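Local structure of anthrone oxidase-like protein (Streptomyces ambofaciens, 5F9P) at residues His9-Thr20 and His55-Gly66. The protein is an oxygenase of atypical angucycline biosynthesis that carries out oxidative C-C bond cleavage, opening ring B of the polyketide skeleton. Sequence-based numbering, arbitrary orientation.
Sequences HLTVLNLFTTDT and HGTLNFIQWRSG
Leu-13 CD1 lies over one face of the Phe-60 ring, 4.1 Å from the ring centroid, in a CH-pi contact offset toward the rim. The two side chains run side by side and point the same way. With Phe-60 CG anti to the backbone N (chi1 -168°), the ring comes against both Leu-13 and Thr-11, whose CG2 is 3.7 Å from Phe-60 CE1. Leu-58 CD1 fills in beside Leu-13 CB. On the opposite face of the sheet, Val-12 CG2 touches Trp-63 CD1 at 3.6 Å. Ile-61 CD1 meets Asn-14 ND2. Thr-57 OG1 sits 3.3 Å from Phe-16 CD2.

Strands 10-17 and 56-63 are antiparallel neighbours. Reciprocal N-H...O=C bonds join Leu-10 with Trp-63, Val-12 with Ile-61, Asn-14 with Asn-59 and Phe-16 with Thr-57. Beyond them, Thr-18 N bonds weakly to His-55 O (3.3 Å). At the phi of Gly-56 (159°) a CB would run into the carbonyl O of His-55, so the conformation requires glycine. At the other end, one water bridges His-9 NE2, Thr-11 OG1 and Gln-62 NE2. Gln-62 is also held by Ser-45 and Ile-2 O.

The pair belongs to a barrel closed within the single chain, consistent with the dimeric alpha+beta barrel clan, where two subunits often supply the halves. Strand 92-105 flanks strand 10-17. Helices 21-37 and 66-74 pack on the Val-12 and Trp-63 face; Leu-15 and Leu-58 on the other meet Tyr-221.

Cohesion comes from the backbone ladder and apolar contacts on both faces, with polar residues among them. The water is the polar side-chain link between the segments; Thr-17, Thr-18 and Asp-19 bond elsewhere in the chain. Buried Thr-57 OG1 has no hydrogen-bond partner in the model, so polar cohesion there rests on the Phe-16 and Thr-57 backbones.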
ATOM      1  N   HIS A   9     -12.991   9.088   0.776  1.00 20.87           N
ATOM      2  CA  HIS A   9     -13.033   7.994   1.726  1.00 20.01           C
ATOM      3  C   HIS A   9     -11.650   7.747   2.353  1.00 19.08           C
ATOM      4  O   HIS A   9     -10.663   8.399   2.006  1.00 21.66           O
ATOM      5  CB  HIS A   9     -13.535   6.735   1.026  1.00 21.29           C
ATOM      6  CG  HIS A   9     -12.739   6.378  -0.188  1.00 21.71           C
ATOM      7  ND1 HIS A   9     -13.117   6.748  -1.459  1.00 21.96           N
ATOM      8  CD2 HIS A   9     -11.564   5.715  -0.320  1.00 18.98           C
ATOM      9  CE1 HIS A   9     -12.220   6.310  -2.326  1.00 22.88           C
ATOM     10  NE2 HIS A   9     -11.269   5.677  -1.661  1.00 22.64           N
ATOM     11  N   LEU A  10     -11.598   6.796   3.277  1.00 16.17           N
ATOM     12  CA  LEU A  10     -10.388   6.481   4.015  1.00 14.50           C
ATOM     13  C   LEU A  10      -9.623   5.362   3.319  1.00 17.55           C
ATOM     14  O   LEU A  10     -10.206   4.334   2.938  1.00 15.21           O
ATOM     15  CB  LEU A  10     -10.765   6.066   5.442  1.00 15.08           C
ATOM     16  CG  LEU A  10      -9.636   5.673   6.383  1.00 17.08           C
ATOM     17  CD1 LEU A  10      -8.763   6.882   6.687  1.00 17.33           C
ATOM     18  CD2 LEU A  10     -10.200   5.077   7.657  1.00 18.66           C
ATOM     19  N   THR A  11      -8.321   5.561   3.133  1.00 15.19           N
ATOM     20  CA  THR A  11      -7.489   4.527   2.534  1.00 13.59           C
ATOM     21  C   THR A  11      -6.681   3.804   3.604  1.00 14.58           C
ATOM     22  O   THR A  11      -5.833   4.398   4.272  1.00 14.05           O
ATOM     23  CB  THR A  11      -6.557   5.095   1.443  1.00 16.29           C
ATOM     24  OG1 THR A  11      -7.349   5.612   0.368  1.00 13.22           O
ATOM     25  CG2 THR A  11      -5.661   3.994   0.904  1.00 14.20           C
ATOM     26  N   VAL A  12      -6.941   2.512   3.757  1.00 12.25           N
ATOM     27  CA  VAL A  12      -6.311   1.732   4.806  1.00 12.75           C
ATOM     28  C   VAL A  12      -5.336   0.717   4.209  1.00 16.53           C
ATOM     29  O   VAL A  12      -5.707  -0.078   3.337  1.00 11.78           O
ATOM     30  CB  VAL A  12      -7.372   1.007   5.678  1.00 15.70           C
ATOM     31  CG1 VAL A  12      -6.713   0.045   6.655  1.00 16.04           C
ATOM     32  CG2 VAL A  12      -8.224   2.031   6.432  1.00 17.45           C
ATOM     33  N   LEU A  13      -4.084   0.770   4.660  1.00 13.13           N
ATOM     34  CA  LEU A  13      -3.089  -0.227   4.274  1.00 11.91           C
ATOM     35  C   LEU A  13      -2.664  -1.065   5.464  1.00 11.40           C
ATOM     36  O   LEU A  13      -2.121  -0.552   6.445  1.00 12.59           O
ATOM     37  CB  LEU A  13      -1.873   0.418   3.614  1.00 10.95           C
ATOM     38  CG  LEU A  13      -2.060   0.817   2.145  1.00 14.22           C
ATOM     39  CD1 LEU A  13      -3.228   1.787   1.960  1.00 15.94           C
ATOM     40  CD2 LEU A  13      -0.786   1.418   1.606  1.00 12.79           C
ATOM     41  N   ASN A  14      -2.948  -2.361   5.381  1.00 11.35           N
ATOM     42  CA  ASN A  14      -2.536  -3.314   6.399  1.00 11.08           C
ATOM     43  C   ASN A  14      -1.264  -4.016   5.932  1.00 12.55           C
ATOM     44  O   ASN A  14      -1.269  -4.767   4.954  1.00 10.73           O
ATOM     45  CB  ASN A  14      -3.637  -4.335   6.672  1.00 10.72           C
ATOM     46  CG  ASN A  14      -4.900  -3.706   7.229  1.00 10.11           C
ATOM     47  OD1 ASN A  14      -4.894  -2.563   7.670  1.00 12.78           O
ATOM     48  ND2 ASN A  14      -5.987  -4.472   7.240  1.00 13.92           N
ATOM     49  N   LEU A  15      -0.175  -3.734   6.635  1.00 12.75           N
ATOM     50  CA  LEU A  15       1.147  -4.210   6.269  1.00 11.04           C
ATOM     51  C   LEU A  15       1.612  -5.292   7.235  1.00 13.57           C
ATOM     52  O   LEU A  15       1.636  -5.084   8.449  1.00 12.81           O
ATOM     53  CB  LEU A  15       2.131  -3.037   6.297  1.00 12.65           C
ATOM     54  CG  LEU A  15       3.611  -3.392   6.111  1.00 15.49           C
ATOM     55  CD1 LEU A  15       3.838  -3.985   4.724  1.00 10.60           C
ATOM     56  CD2 LEU A  15       4.474  -2.158   6.337  1.00 14.07           C
ATOM     57  N   PHE A  16       1.975  -6.448   6.689  1.00 12.62           N
ATOM     58  CA  PHE A  16       2.418  -7.575   7.489  1.00 12.87           C
ATOM     59  C   PHE A  16       3.798  -8.047   7.016  1.00 14.00           C
ATOM     60  O   PHE A  16       4.036  -8.182   5.814  1.00 12.93           O
ATOM     61  CB  PHE A  16       1.429  -8.728   7.346  1.00 11.09           C
ATOM     62  CG  PHE A  16       0.006  -8.356   7.660  1.00 13.43           C
ATOM     63  CD1 PHE A  16      -0.447  -8.349   8.969  1.00 13.37           C
ATOM     64  CD2 PHE A  16      -0.880  -8.032   6.647  1.00 10.50           C
ATOM     65  CE1 PHE A  16      -1.749  -8.006   9.268  1.00 14.27           C
ATOM     66  CE2 PHE A  16      -2.192  -7.703   6.932  1.00 14.16           C
ATOM     67  CZ  PHE A  16      -2.628  -7.689   8.249  1.00 12.40           C
ATOM     68  N   THR A  17       4.700  -8.286   7.960  1.00 13.71           N
ATOM     69  CA  THR A  17       6.002  -8.872   7.653  1.00 13.71           C
ATOM     70  C   THR A  17       6.064 -10.257   8.290  1.00 13.25           C
ATOM     71  O   THR A  17       5.442 -10.505   9.324  1.00 15.23           O
ATOM     72  CB  THR A  17       7.173  -8.005   8.191  1.00 17.21           C
ATOM     73  OG1 THR A  17       7.089  -7.911   9.621  1.00 17.26           O
ATOM     74  CG2 THR A  17       7.113  -6.609   7.606  1.00 15.02           C
ATOM     75  N   THR A  18       6.789 -11.170   7.666  1.00 14.58           N
ATOM     76  CA  THR A  18       6.970 -12.494   8.237  1.00 17.27           C
ATOM     77  C   THR A  18       8.334 -13.063   7.837  1.00 20.68           C
ATOM     78  O   THR A  18       9.058 -12.442   7.065  1.00 14.31           O
ATOM     79  CB  THR A  18       5.827 -13.440   7.824  1.00 18.16           C
ATOM     80  OG1 THR A  18       5.874 -14.626   8.628  1.00 19.81           O
ATOM     81  CG2 THR A  18       5.922 -13.795   6.349  1.00 13.53           C
ATOM     82  N   ASP A  19       8.687 -14.241   8.350  1.00 23.02           N
ATOM     83  CA  ASP A  19      10.051 -14.740   8.158  1.00 22.41           C
ATOM     84  C   ASP A  19      10.212 -16.046   7.365  1.00 24.83           C
ATOM     85  O   ASP A  19      11.335 -16.512   7.184  1.00 25.79           O
ATOM     86  CB  ASP A  19      10.790 -14.837   9.503  1.00 21.93           C
ATOM     87  CG  ASP A  19      10.106 -15.768  10.483  1.00 28.27           C
ATOM     88  OD1 ASP A  19       9.073 -16.385  10.127  1.00 26.48           O
ATOM     89  OD2 ASP A  19      10.615 -15.896  11.617  1.00 38.97           O
ATOM     90  N   THR A  20       9.113 -16.633   6.894  1.00 19.58           N
ATOM     91  CA  THR A  20       9.201 -17.795   6.011  1.00 18.29           C
ATOM     92  C   THR A  20       8.161 -17.692   4.914  1.00 21.24           C
ATOM     93  O   THR A  20       7.107 -17.078   5.104  1.00 18.10           O
ATOM     94  CB  THR A  20       8.989 -19.154   6.753  1.00 22.92           C
ATOM     95  OG1 THR A  20       7.599 -19.341   7.050  1.00 21.12           O
ATOM     96  CG2 THR A  20       9.797 -19.219   8.035  1.00 20.80           C
ATOM     97  N   HIS A  55       9.654 -11.563   2.588  1.00 13.44           N
ATOM     98  CA  HIS A  55       8.396 -12.174   3.012  1.00 15.22           C
ATOM     99  C   HIS A  55       7.490 -11.181   3.713  1.00 14.88           C
ATOM    100  O   HIS A  55       7.919 -10.441   4.599  1.00 15.05           O
ATOM    101  CB  HIS A  55       8.646 -13.367   3.931  1.00 15.04           C
ATOM    102  CG  HIS A  55       9.622 -14.350   3.372  1.00 17.95           C
ATOM    103  ND1 HIS A  55       9.437 -14.965   2.154  1.00 18.24           N
ATOM    104  CD2 HIS A  55      10.793 -14.820   3.859  1.00 19.71           C
ATOM    105  CE1 HIS A  55      10.455 -15.773   1.914  1.00 20.00           C
ATOM    106  NE2 HIS A  55      11.294 -15.699   2.930  1.00 20.66           N
ATOM    107  N   GLY A  56       6.229 -11.173   3.306  1.00 11.25           N
ATOM    108  CA  GLY A  56       5.227 -10.365   3.964  1.00 15.33           C
ATOM    109  C   GLY A  56       4.087 -10.160   2.996  1.00 12.59           C
ATOM    110  O   GLY A  56       4.152 -10.645   1.875  1.00 11.69           O
ATOM    111  N   THR A  57       3.059  -9.439   3.430  1.00 12.00           N
ATOM    112  CA  THR A  57       1.907  -9.142   2.592  1.00 10.12           C
ATOM    113  C   THR A  57       1.417  -7.719   2.853  1.00 10.69           C
ATOM    114  O   THR A  57       1.834  -7.066   3.809  1.00  9.29           O
ATOM    115  CB  THR A  57       0.727 -10.092   2.899  1.00 12.41           C
ATOM    116  OG1 THR A  57       0.365  -9.957   4.279  1.00 11.94           O
ATOM    117  CG2 THR A  57       1.107 -11.530   2.619  1.00 11.63           C
ATOM    118  N   LEU A  58       0.504  -7.259   2.007  1.00 11.09           N
ATOM    119  CA  LEU A  58      -0.065  -5.927   2.137  1.00 11.25           C
ATOM    120  C   LEU A  58      -1.495  -5.962   1.629  1.00 10.92           C
ATOM    121  O   LEU A  58      -1.756  -6.471   0.542  1.00 10.13           O
ATOM    122  CB  LEU A  58       0.752  -4.905   1.330  1.00 12.20           C
ATOM    123  CG  LEU A  58       0.177  -3.489   1.206  1.00 11.96           C
ATOM    124  CD1 LEU A  58       0.198  -2.772   2.544  1.00  9.45           C
ATOM    125  CD2 LEU A  58       0.933  -2.676   0.148  1.00 11.45           C
ATOM    126  N   ASN A  59      -2.418  -5.430   2.432  1.00 10.67           N
ATOM    127  CA  ASN A  59      -3.788  -5.214   1.984  1.00 11.23           C
ATOM    128  C   ASN A  59      -4.045  -3.725   1.782  1.00 12.89           C
ATOM    129  O   ASN A  59      -3.872  -2.919   2.705  1.00 12.40           O
ATOM    130  CB  ASN A  59      -4.787  -5.790   2.996  1.00 11.93           C
ATOM    131  CG  ASN A  59      -6.027  -6.344   2.332  1.00 11.52           C
ATOM    132  OD1 ASN A  59      -6.330  -5.995   1.199  1.00 12.08           O
ATOM    133  ND2 ASN A  59      -6.741  -7.237   3.029  1.00 13.77           N
ATOM    134  N   PHE A  60      -4.443  -3.364   0.569  1.00 11.29           N
ATOM    135  CA  PHE A  60      -4.815  -1.992   0.242  1.00 13.46           C
ATOM    136  C   PHE A  60      -6.340  -1.931   0.265  1.00 12.55           C
ATOM    137  O   PHE A  60      -6.996  -2.509  -0.606  1.00  8.78           O
ATOM    138  CB  PHE A  60      -4.287  -1.651  -1.147  1.00 13.25           C
ATOM    139  CG  PHE A  60      -4.349  -0.182  -1.506  1.00 14.25           C
ATOM    140  CD1 PHE A  60      -5.570   0.460  -1.686  1.00 12.75           C
ATOM    141  CD2 PHE A  60      -3.179   0.539  -1.722  1.00 13.29           C
ATOM    142  CE1 PHE A  60      -5.622   1.800  -2.051  1.00 12.43           C
ATOM    143  CE2 PHE A  60      -3.219   1.885  -2.089  1.00 15.57           C
ATOM    144  CZ  PHE A  60      -4.440   2.515  -2.253  1.00 13.19           C
ATOM    145  N   ILE A  61      -6.888  -1.245   1.270  1.00 11.72           N
ATOM    146  CA  ILE A  61      -8.319  -1.311   1.599  1.00 10.95           C
ATOM    147  C   ILE A  61      -9.001   0.054   1.557  1.00 14.76           C
ATOM    148  O   ILE A  61      -8.472   1.040   2.085  1.00 12.44           O
ATOM    149  CB  ILE A  61      -8.537  -1.914   3.001  1.00 12.50           C
ATOM    150  CG1 ILE A  61      -7.799  -3.259   3.119  1.00 14.10           C
ATOM    151  CG2 ILE A  61     -10.036  -2.070   3.312  1.00 12.54           C
ATOM    152  CD1 ILE A  61      -7.864  -3.892   4.509  1.00 15.10           C
ATOM    153  N   GLN A  62     -10.180   0.108   0.935  1.00 11.51           N
ATOM    154  CA  GLN A  62     -10.960   1.342   0.883  1.00 12.45           C
ATOM    155  C   GLN A  62     -12.175   1.292   1.807  1.00 16.71           C
ATOM    156  O   GLN A  62     -12.942   0.323   1.791  1.00 12.90           O
ATOM    157  CB  GLN A  62     -11.382   1.625  -0.557  1.00 14.20           C
ATOM    158  CG  GLN A  62     -10.199   1.848  -1.469  1.00 17.20           C
ATOM    159  CD  GLN A  62     -10.593   2.024  -2.912  1.00 19.59           C
ATOM    160  OE1 GLN A  62     -11.448   1.295  -3.425  1.00 18.21           O
ATOM    161  NE2 GLN A  62      -9.977   3.002  -3.580  1.00 17.86           N
ATOM    162  N   TRP A  63     -12.338   2.339   2.613  1.00 13.11           N
ATOM    163  CA  TRP A  63     -13.407   2.433   3.608  1.00 15.21           C
ATOM    164  C   TRP A  63     -14.121   3.775   3.440  1.00 15.95           C
ATOM    165  O   TRP A  63     -13.474   4.796   3.222  1.00 18.22           O
ATOM    166  CB  TRP A  63     -12.837   2.354   5.037  1.00 13.37           C
ATOM    167  CG  TRP A  63     -12.515   0.973   5.535  1.00 14.27           C
ATOM    168  CD1 TRP A  63     -11.296   0.357   5.511  1.00 12.42           C
ATOM    169  CD2 TRP A  63     -13.422   0.045   6.150  1.00 14.14           C
ATOM    170  NE1 TRP A  63     -11.392  -0.895   6.061  1.00 14.92           N
ATOM    171  CE2 TRP A  63     -12.683  -1.113   6.463  1.00 13.68           C
ATOM    172  CE3 TRP A  63     -14.791   0.082   6.463  1.00 12.99           C
ATOM    173  CZ2 TRP A  63     -13.258  -2.229   7.069  1.00 12.79           C
ATOM    174  CZ3 TRP A  63     -15.364  -1.030   7.067  1.00 15.76           C
ATOM    175  CH2 TRP A  63     -14.596  -2.168   7.366  1.00 15.17           C
ATOM    176  N   ARG A  64     -15.448   3.776   3.537  1.00 17.76           N
ATOM    177  CA  ARG A  64     -16.212   5.014   3.394  1.00 19.44           C
ATOM    178  C   ARG A  64     -15.752   6.066   4.418  1.00 17.13           C
ATOM    179  O   ARG A  64     -15.555   7.218   4.072  1.00 20.45           O
ATOM    180  CB  ARG A  64     -17.707   4.733   3.531  1.00 21.58           C
ATOM    181  CG  ARG A  64     -18.586   5.945   3.339  1.00 29.41           C
ATOM    182  CD  ARG A  64     -20.054   5.595   3.518  1.00 34.01           C
ATOM    183  NE  ARG A  64     -20.305   4.869   4.763  1.00 31.45           N
ATOM    184  CZ  ARG A  64     -21.482   4.347   5.099  1.00 33.46           C
ATOM    185  NH1 ARG A  64     -22.524   4.477   4.285  1.00 38.35           N
ATOM    186  NH2 ARG A  64     -21.620   3.701   6.249  1.00 33.02           N
ATOM    187  N   SER A  65     -15.551   5.653   5.668  1.00 18.76           N
ATOM    188  CA  SER A  65     -15.140   6.573   6.732  1.00 19.31           C
ATOM    189  C   SER A  65     -14.464   5.827   7.883  1.00 20.68           C
ATOM    190  O   SER A  65     -14.607   4.606   8.008  1.00 15.52           O
ATOM    191  CB  SER A  65     -16.361   7.316   7.281  1.00 17.95           C
ATOM    192  OG  SER A  65     -17.194   6.410   7.976  1.00 21.04           O
ATOM    193  N   GLY A  66     -13.740   6.563   8.730  1.00 16.43           N
ATOM    194  CA  GLY A  66     -13.088   5.967   9.884  1.00 17.61           C
ATOM    195  C   GLY A  66     -14.072   5.331  10.845  1.00 20.31           C
ATOM    196  O   GLY A  66     -13.776   4.332  11.506  1.00 20.06           O
TER
HETATM  197  O   HOH W   1      -8.343   4.918  -2.361  1.00 19.38           O